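Local coordinates for iron-regulated outer membrane protein (PDB 4B7O) that takes up iron across the meningococcal outer membrane as a TonB-dependent transporter, probably acting as a receptor for iron-siderophore complexes, at residues 85-90 / 690-695; 117-122 / 136-141; 191-194 / 198-201; 645-648 / 653-656. One frame throughout, in Å; residues are numbered along the deposited sequence.

How the interactions relate
Following the chain from its N terminus, residues 85-90 come first, on a short helix of the plug, but interaction 1 closes only some 600 residues later, when strand 684-697 of the barrel supplies residues 690-695. The other three contacts nest inside that loop and follow one another in series. Interaction 2 closes a short loop within the plug and touches interaction 1, because Met85 and Leu88 pack against residues 138-141. Interaction 3 pairs the first two barrel strands and touches neither plug contact. Interaction 4 closes a late barrel hairpin whose second strand, 652-665, lies beside strand 684-697. Interaction 1 thus ties plug to barrel.

Interaction 1 of 4, residues 85-90 / 690-695; sequences MRELLK and VNDVFA
Lys90, just past the end of helix 85-88, and Val690, on strand 684-697, make the nearest backbone approach, and their CA atoms are still 10.1 Å apart; the gap is spanned by side chains alone. Lys90 does most of the spanning. Its NZ donates to Asp692 OD2 at 2.8 Å, in a salt bridge that joins the plug to the barrel wall. The same ammonium group donates to Glu87 OE1, 2.9 Å from NZ, three residues earlier in its own segment. Both carboxylate oxygens accept through the syn lone pair, and the two carboxylate planes are turned 43° from each other. Lys90 and Asp692 reach out from opposite directions. The lysine has CG placed between its backbone N and carbonyl carbon (chi1 72°) and bends again at chi3 (-36°), which turns the end of the chain onto the aspartate oxygen: CD comes within 3.2 Å of Asp692 OD2, on the way to NZ. Val690 CG1 adds an apolar neighbour, 4.2 Å from Lys90 NZ. The other aspartate oxygen, OD1, accepts from the backbone N of Asn713, so the carboxylate is held at both oxygens, while Arg659 of the adjacent barrel strand donates to Lys90 O. Glu87 OE1 and Asp692 OD2 lie 4.2 Å apart, close for like charges. The single ammonium bridging them probably offsets their repulsion, and two acidic neighbours would be expected to stabilise the protonated lysine, making this plug-barrel link a three-residue salt-bridge network dependent on charge.

Interaction 2 of 4, residues 117-122 / 136-141; sequences VDIKVD and RFIVDP
Ile119 and Ile138 meet at about a right angle inside the plug domain of this TonB-dependent transporter, where strand 118-121, an outermost strand of the four-stranded mixed plug sheet, is covered by the irregular segment 136-141. No hydrogen bond links the segments, and the CA atoms of Ile119 and Ile138 are 7.3 Å apart, which is evidence for packing and not for strand pairing. Ile119 carries its CG1 beside the backbone N, and its chain is extended beyond (chi2 -163°), driving CD1 forward as the touching atom. That methyl meets the flank of Ile138, 3.7 Å from CG1 and 3.9 Å from CG2, so it rests against both branches. Two residues on from Ile119, and one on from Ile138, Val121 lies across from Val139, with a looser fit and a CA separation of 8.0 Å. Met271 of barrel strand 264-276 touches both valines, while Met85 of helix 85-88 packs on Ile138 and Val139; the contact therefore lies between the plug's sheet, helix 85-88 and the barrel wall. Its looser end is marked by Val121 CG1, which stops 4.2 Å from Val139 CB, and its tighter end by Ile119 CD1, which also reaches to 3.8 Å from Phe137 O.

Interaction 3 of 4, residues 191-194 / 198-201; sequences SGFA and GVSY
Gly192 and Ser200 exchange two backbone hydrogen bonds, Gly192 N to Ser200 O and Ser200 N to Gly192 O, each at 2.9 Å. Ala194 and Gly198 form the next hydrogen-bonded pair: Ala194 N reaches Gly198 O at a short 2.6 Å, and Gly198 N returns a bond of 2.9 Å to Ala194 O. Ser191 with Tyr201 and Phe193 with Val199 are the intervening non-hydrogen-bonded pairs. CA-H...O contacts add to the ladder, from Ser191 CA to Ser200 O at 3.3 Å and from Val199 CA to Gly192 O at 3.4 Å. The strand axes run 173° apart, almost exactly antiparallel, as befits the hairpin made by the first two strands of the barrel, 185-194 and 198-209. Strand 736-744 bonds to the far edge of the first and strand 212-223 to that of the second, which puts this hairpin at the closure where the barrel's last strand meets its first.

Apolar packing occurs on the face carrying Phe193 and Val199, whose side chains cross obliquely, Phe193 CD1 lying 4.1 Å from Val199 CB. Tyr201 starts from this face too, but its ring swings off from the first strand and its OH hydrogen-bonds to Arg220. On the other face, with chi1 at 64°, Ser200 OG stands 3.7 Å from Gly192 CA, while the CB of Ala194 lies against the backbone of Gly198.

Interaction 4 of 4, residues 645-648 / 653-656; sequences YRFQ and EIGW
Arg646 NH1 is drawn to two acidic groups: it forms a salt bridge with Glu653 OE1, at a rather long 3.4 Å, and another with Glu79 of the plug. The remaining nitrogens of the guanidinium have partners as well, NE bonding to Asn651 in the turn and NH2 to Asn696 on the next strand, so the flat group is held from several directions. Glu653 also covers it: the glutamate CB sits over the centre of one guanidinium face, 3.5 Å above the plane. The two side chains cross at about a right angle, with guanidinium and carboxylate planes 42° apart.

Beneath this polar pair run two backbone bonds. Tyr645 N donates to Ile654 O at 2.8 Å, and Ile654 N donates back to Tyr645 O at 3.0 Å. Glu653 CA lies 3.3 Å from Tyr645 O in a CA-H...O contact. Together these define the antiparallel hairpin of barrel strands 638-647 and 652-665; its brief turn is consistent with the periplasmic end of the barrel, where this family generally has short connections. The Arg646-Glu653 face looks toward the plug residue Glu79.

Tyr645 and Ile654 project from the other face, where Phe647 joins them. A chi1 of 60° directs Ile654 CG1 to the phenylalanine ring, 4.0 Å from Phe647 CE2. That ring presents one face to the tyrosine edge, with Tyr645 CD2 lying 3.7 Å above the centre of the Phe647 ring.

Interaction 1 of 4, residues 85-90 / 690-695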
loop_
_atom_site.group_PDB
_atom_site.type_symbol
_atom_site.label_atom_id
_atom_site.label_comp_id
_atom_site.label_asym_id
_atom_site.label_seq_id
_atom_site.Cartn_x
_atom_site.Cartn_y
_atom_site.Cartn_z
ATOM N N MET A 85 -6.022 -5.980 -5.073
ATOM C CA MET A 85 -6.329 -5.498 -3.729
ATOM C C MET A 85 -7.525 -4.603 -3.637
ATOM O O MET A 85 -8.271 -4.678 -2.667
ATOM C CB MET A 85 -5.154 -4.748 -3.157
ATOM C CG MET A 85 -3.951 -5.662 -2.950
ATOM S SD MET A 85 -4.185 -6.850 -1.607
ATOM C CE MET A 85 -2.700 -7.825 -1.903
ATOM N N ARG A 86 -7.736 -3.750 -4.631
ATOM C CA ARG A 86 -8.894 -2.912 -4.560
ATOM C C ARG A 86 -10.208 -3.690 -4.331
ATOM O O ARG A 86 -11.041 -3.255 -3.543
ATOM C CB ARG A 86 -9.002 -2.020 -5.785
ATOM C CG ARG A 86 -10.264 -1.151 -5.812
ATOM C CD ARG A 86 -10.244 -0.241 -7.044
ATOM N NE ARG A 86 -10.333 -1.011 -8.297
ATOM C CZ ARG A 86 -9.866 -0.611 -9.490
ATOM N NH1 ARG A 86 -9.247 0.554 -9.637
ATOM N NH2 ARG A 86 -10.027 -1.377 -10.555
ATOM N N GLU A 87 -10.399 -4.812 -5.036
ATOM C CA GLU A 87 -11.615 -5.576 -4.856
ATOM C C GLU A 87 -11.541 -6.409 -3.592
ATOM O O GLU A 87 -12.496 -6.515 -2.892
ATOM C CB GLU A 87 -12.010 -6.472 -6.073
ATOM C CG GLU A 87 -12.452 -5.699 -7.330
ATOM C CD GLU A 87 -13.761 -4.939 -7.141
ATOM O OE1 GLU A 87 -14.641 -5.449 -6.446
ATOM O OE2 GLU A 87 -13.903 -3.813 -7.652
ATOM N N LEU A 88 -10.407 -7.013 -3.334
ATOM C CA LEU A 88 -10.252 -7.860 -2.179
ATOM C C LEU A 88 -10.600 -7.169 -0.862
ATOM O O LEU A 88 -11.129 -7.818 0.056
ATOM C CB LEU A 88 -8.795 -8.335 -2.084
ATOM C CG LEU A 88 -8.584 -9.688 -1.453
ATOM C CD1 LEU A 88 -9.693 -10.669 -1.834
ATOM C CD2 LEU A 88 -7.238 -10.241 -1.884
ATOM N N LEU A 89 -10.231 -5.889 -0.735
ATOM C CA LEU A 89 -10.414 -5.200 0.518
ATOM C C LEU A 89 -11.567 -4.191 0.379
ATOM O O LEU A 89 -11.497 -3.086 0.992
ATOM C CB LEU A 89 -9.152 -4.447 0.884
ATOM C CG LEU A 89 -7.823 -5.175 0.675
ATOM C CD1 LEU A 89 -6.723 -4.148 0.678
ATOM C CD2 LEU A 89 -7.556 -6.232 1.728
ATOM N N LYS A 90 -12.583 -4.510 -0.442
ATOM C CA LYS A 90 -13.610 -3.518 -0.695
ATOM C C LYS A 90 -14.582 -3.275 0.494
ATOM O O LYS A 90 -15.252 -2.237 0.576
ATOM C CB LYS A 90 -14.381 -3.810 -1.958
ATOM C CG LYS A 90 -15.326 -4.985 -1.872
ATOM C CD LYS A 90 -15.998 -5.193 -3.232
ATOM C CE LYS A 90 -16.276 -3.841 -3.919
ATOM N NZ LYS A 90 -16.789 -3.885 -5.336
ATOM N N VAL A 690 -22.264 1.004 -4.732
ATOM C CA VAL A 690 -21.891 -0.172 -5.496
ATOM C C VAL A 690 -22.381 -1.456 -4.826
ATOM O O VAL A 690 -22.173 -1.645 -3.641
ATOM C CB VAL A 690 -20.360 -0.194 -5.678
ATOM C CG1 VAL A 690 -19.932 -1.413 -6.462
ATOM C CG2 VAL A 690 -19.954 1.051 -6.451
ATOM N N ASN A 691 -22.992 -2.345 -5.595
ATOM C CA ASN A 691 -23.557 -3.565 -5.056
ATOM C C ASN A 691 -23.020 -4.741 -5.805
ATOM O O ASN A 691 -22.977 -4.689 -7.033
ATOM C CB ASN A 691 -25.069 -3.580 -5.196
ATOM C CG ASN A 691 -25.748 -2.697 -4.197
ATOM O OD1 ASN A 691 -26.172 -1.575 -4.527
ATOM N ND2 ASN A 691 -25.872 -3.187 -2.953
ATOM N N ASP A 692 -22.636 -5.801 -5.084
ATOM C CA ASP A 692 -22.046 -7.006 -5.703
ATOM C C ASP A 692 -22.837 -8.208 -5.199
ATOM O O ASP A 692 -23.382 -8.166 -4.097
ATOM C CB ASP A 692 -20.603 -7.243 -5.299
ATOM C CG ASP A 692 -19.663 -6.063 -5.567
ATOM O OD1 ASP A 692 -19.998 -5.104 -6.292
ATOM O OD2 ASP A 692 -18.509 -6.114 -5.058
ATOM N N VAL A 693 -22.864 -9.290 -5.960
ATOM C CA VAL A 693 -23.297 -10.560 -5.400
ATOM C C VAL A 693 -22.259 -11.635 -5.773
ATOM O O VAL A 693 -21.577 -11.508 -6.750
ATOM C CB VAL A 693 -24.692 -10.918 -5.904
ATOM C CG1 VAL A 693 -25.701 -9.846 -5.495
ATOM C CG2 VAL A 693 -24.681 -11.022 -7.410
ATOM N N PHE A 694 -22.082 -12.661 -4.971
ATOM C CA PHE A 694 -21.042 -13.611 -5.290
ATOM C C PHE A 694 -21.469 -14.976 -4.826
ATOM O O PHE A 694 -22.309 -15.114 -3.934
ATOM C CB PHE A 694 -19.758 -13.222 -4.547
ATOM C CG PHE A 694 -19.960 -13.039 -3.066
ATOM C CD1 PHE A 694 -20.431 -11.835 -2.570
ATOM C CD2 PHE A 694 -19.720 -14.079 -2.181
ATOM C CE1 PHE A 694 -20.648 -11.658 -1.204
ATOM C CE2 PHE A 694 -19.939 -13.917 -0.808
ATOM C CZ PHE A 694 -20.406 -12.707 -0.326
ATOM N N ALA A 695 -20.833 -16.003 -5.354
ATOM C CA ALA A 695 -21.117 -17.317 -4.844
ATOM C C ALA A 695 -19.855 -18.086 -4.794
ATOM O O ALA A 695 -19.078 -18.080 -5.748
ATOM C CB ALA A 695 -22.120 -18.030 -5.767
#

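Interaction 2 of 4, residues 117-122 / 136-141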
loop_
_atom_site.group_PDB
_atom_site.type_symbol
_atom_site.label_atom_id
_atom_site.label_comp_id
_atom_site.label_asym_id
_atom_site.label_seq_id
_atom_site.Cartn_x
_atom_site.Cartn_y
_atom_site.Cartn_z
ATOM N N VAL A 117 1.555 6.101 3.511
ATOM C CA VAL A 117 1.243 4.710 3.867
ATOM C C VAL A 117 1.996 3.716 3.024
ATOM O O VAL A 117 1.960 3.776 1.826
ATOM C CB VAL A 117 -0.261 4.459 4.041
ATOM C CG1 VAL A 117 -1.083 5.592 3.473
ATOM C CG2 VAL A 117 -0.751 3.065 3.610
ATOM N N ASP A 118 2.734 2.826 3.671
ATOM C CA ASP A 118 3.548 1.856 2.958
ATOM C C ASP A 118 2.723 0.652 2.619
ATOM O O ASP A 118 1.635 0.493 3.154
ATOM C CB ASP A 118 4.744 1.476 3.802
ATOM C CG ASP A 118 5.666 2.675 4.053
ATOM O OD1 ASP A 118 5.875 3.522 3.127
ATOM O OD2 ASP A 118 6.134 2.805 5.192
ATOM N N ILE A 119 3.230 -0.178 1.718
ATOM C CA ILE A 119 2.682 -1.472 1.471
ATOM C C ILE A 119 3.821 -2.374 1.739
ATOM O O ILE A 119 4.826 -2.279 1.071
ATOM C CB ILE A 119 2.303 -1.678 -0.016
ATOM C CG1 ILE A 119 1.292 -0.622 -0.460
ATOM C CG2 ILE A 119 1.728 -3.080 -0.221
ATOM C CD1 ILE A 119 0.619 -1.048 -1.737
ATOM N N LYS A 120 3.693 -3.255 2.716
ATOM C CA LYS A 120 4.850 -3.997 3.142
ATOM C C LYS A 120 4.604 -5.401 2.735
ATOM O O LYS A 120 3.530 -5.971 3.052
ATOM C CB LYS A 120 5.006 -3.939 4.663
ATOM C CG LYS A 120 4.995 -2.527 5.226
ATOM C CD LYS A 120 5.574 -2.558 6.652
ATOM C CE LYS A 120 5.485 -1.183 7.289
ATOM N NZ LYS A 120 6.362 -0.977 8.493
ATOM N N VAL A 121 5.562 -5.992 2.036
ATOM C CA VAL A 121 5.386 -7.392 1.757
ATOM C C VAL A 121 6.591 -8.116 2.207
ATOM O O VAL A 121 7.692 -7.711 1.877
ATOM C CB VAL A 121 4.902 -7.732 0.289
ATOM C CG1 VAL A 121 4.647 -6.482 -0.555
ATOM C CG2 VAL A 121 5.769 -8.793 -0.401
ATOM N N ASP A 122 6.369 -9.174 2.982
ATOM C CA ASP A 122 7.412 -9.833 3.762
ATOM C C ASP A 122 8.351 -8.895 4.531
ATOM O O ASP A 122 9.537 -9.190 4.721
ATOM C CB ASP A 122 8.170 -10.784 2.873
ATOM C CG ASP A 122 7.296 -11.906 2.377
ATOM O OD1 ASP A 122 6.454 -12.403 3.167
ATOM O OD2 ASP A 122 7.446 -12.307 1.209
ATOM N N ARG A 136 1.809 4.385 -6.274
ATOM C CA ARG A 136 2.906 3.490 -6.034
ATOM C C ARG A 136 2.448 2.019 -6.276
ATOM O O ARG A 136 1.275 1.688 -6.129
ATOM C CB ARG A 136 3.428 3.724 -4.631
ATOM C CG ARG A 136 4.090 5.111 -4.504
ATOM C CD ARG A 136 4.454 5.352 -3.039
ATOM N NE ARG A 136 5.501 6.349 -2.807
ATOM C CZ ARG A 136 5.330 7.667 -2.870
ATOM N NH1 ARG A 136 4.147 8.217 -3.175
ATOM N NH2 ARG A 136 6.369 8.451 -2.605
ATOM N N PHE A 137 3.366 1.165 -6.679
ATOM C CA PHE A 137 3.043 -0.222 -7.085
ATOM C C PHE A 137 2.294 -0.979 -5.975
ATOM O O PHE A 137 2.779 -1.039 -4.825
ATOM C CB PHE A 137 4.342 -0.987 -7.432
ATOM C CG PHE A 137 4.107 -2.238 -8.234
ATOM C CD1 PHE A 137 3.745 -3.464 -7.604
ATOM C CD2 PHE A 137 4.226 -2.216 -9.632
ATOM C CE1 PHE A 137 3.491 -4.616 -8.365
ATOM C CE2 PHE A 137 3.976 -3.362 -10.383
ATOM C CZ PHE A 137 3.614 -4.564 -9.757
ATOM N N ILE A 138 1.144 -1.574 -6.313
ATOM C CA ILE A 138 0.413 -2.367 -5.358
ATOM C C ILE A 138 0.483 -3.848 -5.678
ATOM O O ILE A 138 0.113 -4.259 -6.764
ATOM C CB ILE A 138 -1.072 -1.990 -5.303
ATOM C CG1 ILE A 138 -1.234 -0.523 -4.911
ATOM C CG2 ILE A 138 -1.718 -2.873 -4.258
ATOM C CD1 ILE A 138 -2.631 0.070 -5.078
ATOM N N VAL A 139 0.892 -4.661 -4.711
ATOM C CA VAL A 139 1.190 -6.102 -4.945
ATOM C C VAL A 139 -0.025 -6.943 -5.383
ATOM O O VAL A 139 -1.172 -6.594 -5.136
ATOM C CB VAL A 139 1.787 -6.749 -3.680
ATOM C CG1 VAL A 139 0.688 -6.927 -2.637
ATOM C CG2 VAL A 139 2.443 -8.080 -4.006
ATOM N N ASP A 140 0.238 -8.059 -6.032
ATOM C CA ASP A 140 -0.822 -8.813 -6.632
ATOM C C ASP A 140 -1.204 -9.908 -5.625
ATOM O O ASP A 140 -0.375 -10.696 -5.211
ATOM C CB ASP A 140 -0.303 -9.360 -7.959
ATOM C CG ASP A 140 -1.144 -10.496 -8.497
ATOM O OD1 ASP A 140 -2.368 -10.498 -8.251
ATOM O OD2 ASP A 140 -0.571 -11.425 -9.133
ATOM N N PRO A 141 -2.461 -9.954 -5.222
ATOM C CA PRO A 141 -2.967 -10.904 -4.220
ATOM C C PRO A 141 -2.721 -12.342 -4.528
ATOM O O PRO A 141 -2.747 -13.190 -3.633
ATOM C CB PRO A 141 -4.489 -10.655 -4.217
ATOM C CG PRO A 141 -4.770 -9.864 -5.473
ATOM C CD PRO A 141 -3.515 -9.032 -5.684
#

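Interaction 3 of 4, residues 191-194 / 198-201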
loop_
_atom_site.group_PDB
_atom_site.type_symbol
_atom_site.label_atom_id
_atom_site.label_comp_id
_atom_site.label_asym_id
_atom_site.label_seq_id
_atom_site.Cartn_x
_atom_site.Cartn_y
_atom_site.Cartn_z
ATOM N N SER A 191 -8.030 -20.637 -12.735
ATOM C CA SER A 191 -8.457 -19.912 -13.939
ATOM C C SER A 191 -9.505 -18.932 -13.564
ATOM O O SER A 191 -10.240 -19.159 -12.605
ATOM C CB SER A 191 -9.141 -20.890 -14.890
ATOM O OG SER A 191 -8.199 -21.411 -15.794
ATOM N N GLY A 192 -9.611 -17.852 -14.316
ATOM C CA GLY A 192 -10.619 -16.827 -14.017
ATOM C C GLY A 192 -11.047 -16.192 -15.342
ATOM O O GLY A 192 -10.270 -16.140 -16.288
ATOM N N PHE A 193 -12.265 -15.687 -15.402
ATOM C CA PHE A 193 -12.747 -15.082 -16.625
ATOM C C PHE A 193 -13.541 -13.879 -16.228
ATOM O O PHE A 193 -14.388 -13.942 -15.354
ATOM C CB PHE A 193 -13.601 -16.119 -17.451
ATOM C CG PHE A 193 -12.821 -17.362 -17.766
ATOM C CD1 PHE A 193 -11.911 -17.376 -18.813
ATOM C CD2 PHE A 193 -12.843 -18.448 -16.910
ATOM C CE1 PHE A 193 -11.122 -18.482 -19.048
ATOM C CE2 PHE A 193 -12.042 -19.562 -17.148
ATOM C CZ PHE A 193 -11.184 -19.574 -18.218
ATOM N N ALA A 194 -13.283 -12.767 -16.846
ATOM C CA ALA A 194 -13.993 -11.590 -16.407
ATOM C C ALA A 194 -14.666 -11.019 -17.646
ATOM O O ALA A 194 -14.081 -10.993 -18.728
ATOM C CB ALA A 194 -13.035 -10.594 -15.741
ATOM N N GLY A 198 -11.409 -9.768 -18.918
ATOM C CA GLY A 198 -10.080 -10.361 -18.776
ATOM C C GLY A 198 -10.130 -11.855 -18.623
ATOM O O GLY A 198 -11.201 -12.419 -18.434
ATOM N N VAL A 199 -8.968 -12.498 -18.691
ATOM C CA VAL A 199 -8.867 -13.896 -18.361
ATOM C C VAL A 199 -7.608 -14.097 -17.550
ATOM O O VAL A 199 -6.586 -13.483 -17.818
ATOM C CB VAL A 199 -8.813 -14.788 -19.622
ATOM C CG1 VAL A 199 -9.709 -14.223 -20.734
ATOM C CG2 VAL A 199 -7.395 -14.922 -20.117
ATOM N N SER A 200 -7.658 -14.957 -16.547
ATOM C CA SER A 200 -6.444 -15.147 -15.751
ATOM C C SER A 200 -6.218 -16.611 -15.502
ATOM O O SER A 200 -7.133 -17.409 -15.656
ATOM C CB SER A 200 -6.509 -14.365 -14.438
ATOM O OG SER A 200 -7.562 -14.862 -13.638
ATOM N N TYR A 201 -4.999 -16.967 -15.134
ATOM C CA TYR A 201 -4.693 -18.356 -14.837
ATOM C C TYR A 201 -3.418 -18.394 -14.094
ATOM O O TYR A 201 -2.660 -17.421 -14.125
ATOM C CB TYR A 201 -4.594 -19.210 -16.099
ATOM C CG TYR A 201 -3.580 -18.745 -17.097
ATOM C CD1 TYR A 201 -3.913 -17.746 -18.015
ATOM C CD2 TYR A 201 -2.298 -19.328 -17.165
ATOM C CE1 TYR A 201 -2.990 -17.283 -18.954
ATOM C CE2 TYR A 201 -1.362 -18.888 -18.114
ATOM C CZ TYR A 201 -1.725 -17.849 -18.986
ATOM O OH TYR A 201 -0.873 -17.387 -19.933
#

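Interaction 4 of 4, residues 645-648 / 653-656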
loop_
_atom_site.group_PDB
_atom_site.type_symbol
_atom_site.label_atom_id
_atom_site.label_comp_id
_atom_site.label_asym_id
_atom_site.label_seq_id
_atom_site.Cartn_x
_atom_site.Cartn_y
_atom_site.Cartn_z
ATOM N N TYR A 645 -24.886 -16.281 3.089
ATOM C CA TYR A 645 -25.430 -17.502 3.631
ATOM C C TYR A 645 -24.788 -18.709 3.001
ATOM O O TYR A 645 -24.699 -18.829 1.772
ATOM C CB TYR A 645 -26.949 -17.590 3.438
ATOM C CG TYR A 645 -27.453 -18.758 4.212
ATOM C CD1 TYR A 645 -27.651 -18.660 5.599
ATOM C CD2 TYR A 645 -27.627 -19.994 3.598
ATOM C CE1 TYR A 645 -28.067 -19.745 6.335
ATOM C CE2 TYR A 645 -28.043 -21.092 4.317
ATOM C CZ TYR A 645 -28.260 -20.955 5.684
ATOM O OH TYR A 645 -28.652 -22.041 6.404
ATOM N N ARG A 646 -24.352 -19.623 3.852
ATOM C CA ARG A 646 -23.718 -20.853 3.384
ATOM C C ARG A 646 -24.568 -22.134 3.615
ATOM O O ARG A 646 -24.865 -22.483 4.738
ATOM C CB ARG A 646 -22.335 -20.985 3.984
ATOM C CG ARG A 646 -21.617 -22.169 3.396
ATOM C CD ARG A 646 -20.148 -22.034 3.588
ATOM N NE ARG A 646 -19.554 -22.325 2.312
ATOM C CZ ARG A 646 -18.672 -21.576 1.687
ATOM N NH1 ARG A 646 -18.218 -20.453 2.205
ATOM N NH2 ARG A 646 -18.267 -21.975 0.515
ATOM N N PHE A 647 -24.944 -22.794 2.531
ATOM C CA PHE A 647 -25.765 -23.977 2.570
ATOM C C PHE A 647 -24.883 -25.126 2.819
ATOM O O PHE A 647 -23.775 -25.190 2.295
ATOM C CB PHE A 647 -26.427 -24.202 1.211
ATOM C CG PHE A 647 -27.343 -23.108 0.828
ATOM C CD1 PHE A 647 -28.633 -23.039 1.359
ATOM C CD2 PHE A 647 -26.905 -22.096 0.013
ATOM C CE1 PHE A 647 -29.472 -21.962 1.049
ATOM C CE2 PHE A 647 -27.740 -21.040 -0.305
ATOM C CZ PHE A 647 -29.024 -20.971 0.199
ATOM N N GLN A 648 -25.407 -26.057 3.603
ATOM C CA GLN A 648 -24.731 -27.289 3.943
ATOM C C GLN A 648 -24.682 -28.266 2.771
ATOM O O GLN A 648 -23.644 -28.920 2.551
ATOM C CB GLN A 648 -25.448 -27.906 5.123
ATOM C CG GLN A 648 -24.497 -28.611 6.062
ATOM C CD GLN A 648 -24.582 -28.083 7.482
ATOM O OE1 GLN A 648 -25.501 -28.430 8.225
ATOM N NE2 GLN A 648 -23.615 -27.250 7.876
ATOM N N GLU A 653 -21.873 -20.948 -0.874
ATOM C CA GLU A 653 -22.204 -19.703 -0.237
ATOM C C GLU A 653 -22.658 -18.691 -1.261
ATOM O O GLU A 653 -22.068 -18.522 -2.349
ATOM C CB GLU A 653 -21.005 -19.159 0.535
ATOM C CG GLU A 653 -21.293 -17.875 1.282
ATOM C CD GLU A 653 -20.206 -17.450 2.286
ATOM O OE1 GLU A 653 -19.049 -17.119 1.912
ATOM O OE2 GLU A 653 -20.521 -17.388 3.489
ATOM N N ILE A 654 -23.720 -17.996 -0.923
ATOM C CA ILE A 654 -24.097 -16.920 -1.755
ATOM C C ILE A 654 -24.172 -15.730 -0.872
ATOM O O ILE A 654 -24.421 -15.857 0.341
ATOM C CB ILE A 654 -25.450 -17.173 -2.399
ATOM C CG1 ILE A 654 -26.517 -17.351 -1.337
ATOM C CG2 ILE A 654 -25.391 -18.457 -3.212
ATOM C CD1 ILE A 654 -27.900 -17.170 -1.902
ATOM N N GLY A 655 -23.957 -14.568 -1.467
ATOM C CA GLY A 655 -24.021 -13.379 -0.693
ATOM C C GLY A 655 -24.067 -12.129 -1.496
ATOM O O GLY A 655 -23.899 -12.144 -2.692
ATOM N N TRP A 656 -24.262 -11.038 -0.784
ATOM C CA TRP A 656 -24.354 -9.734 -1.342
ATOM C C TRP A 656 -23.326 -8.926 -0.632
ATOM O O TRP A 656 -23.081 -9.156 0.560
ATOM C CB TRP A 656 -25.750 -9.158 -1.007
ATOM C CG TRP A 656 -25.791 -7.669 -1.058
ATOM C CD1 TRP A 656 -25.891 -6.874 -2.181
ATOM C CD2 TRP A 656 -25.640 -6.738 0.056
ATOM N NE1 TRP A 656 -25.851 -5.564 -1.836
ATOM C CE2 TRP A 656 -25.714 -5.421 -0.505
ATOM C CE3 TRP A 656 -25.483 -6.872 1.416
ATOM C CZ2 TRP A 656 -25.632 -4.294 0.268
ATOM C CZ3 TRP A 656 -25.429 -5.725 2.183
ATOM C CH2 TRP A 656 -25.468 -4.468 1.618
#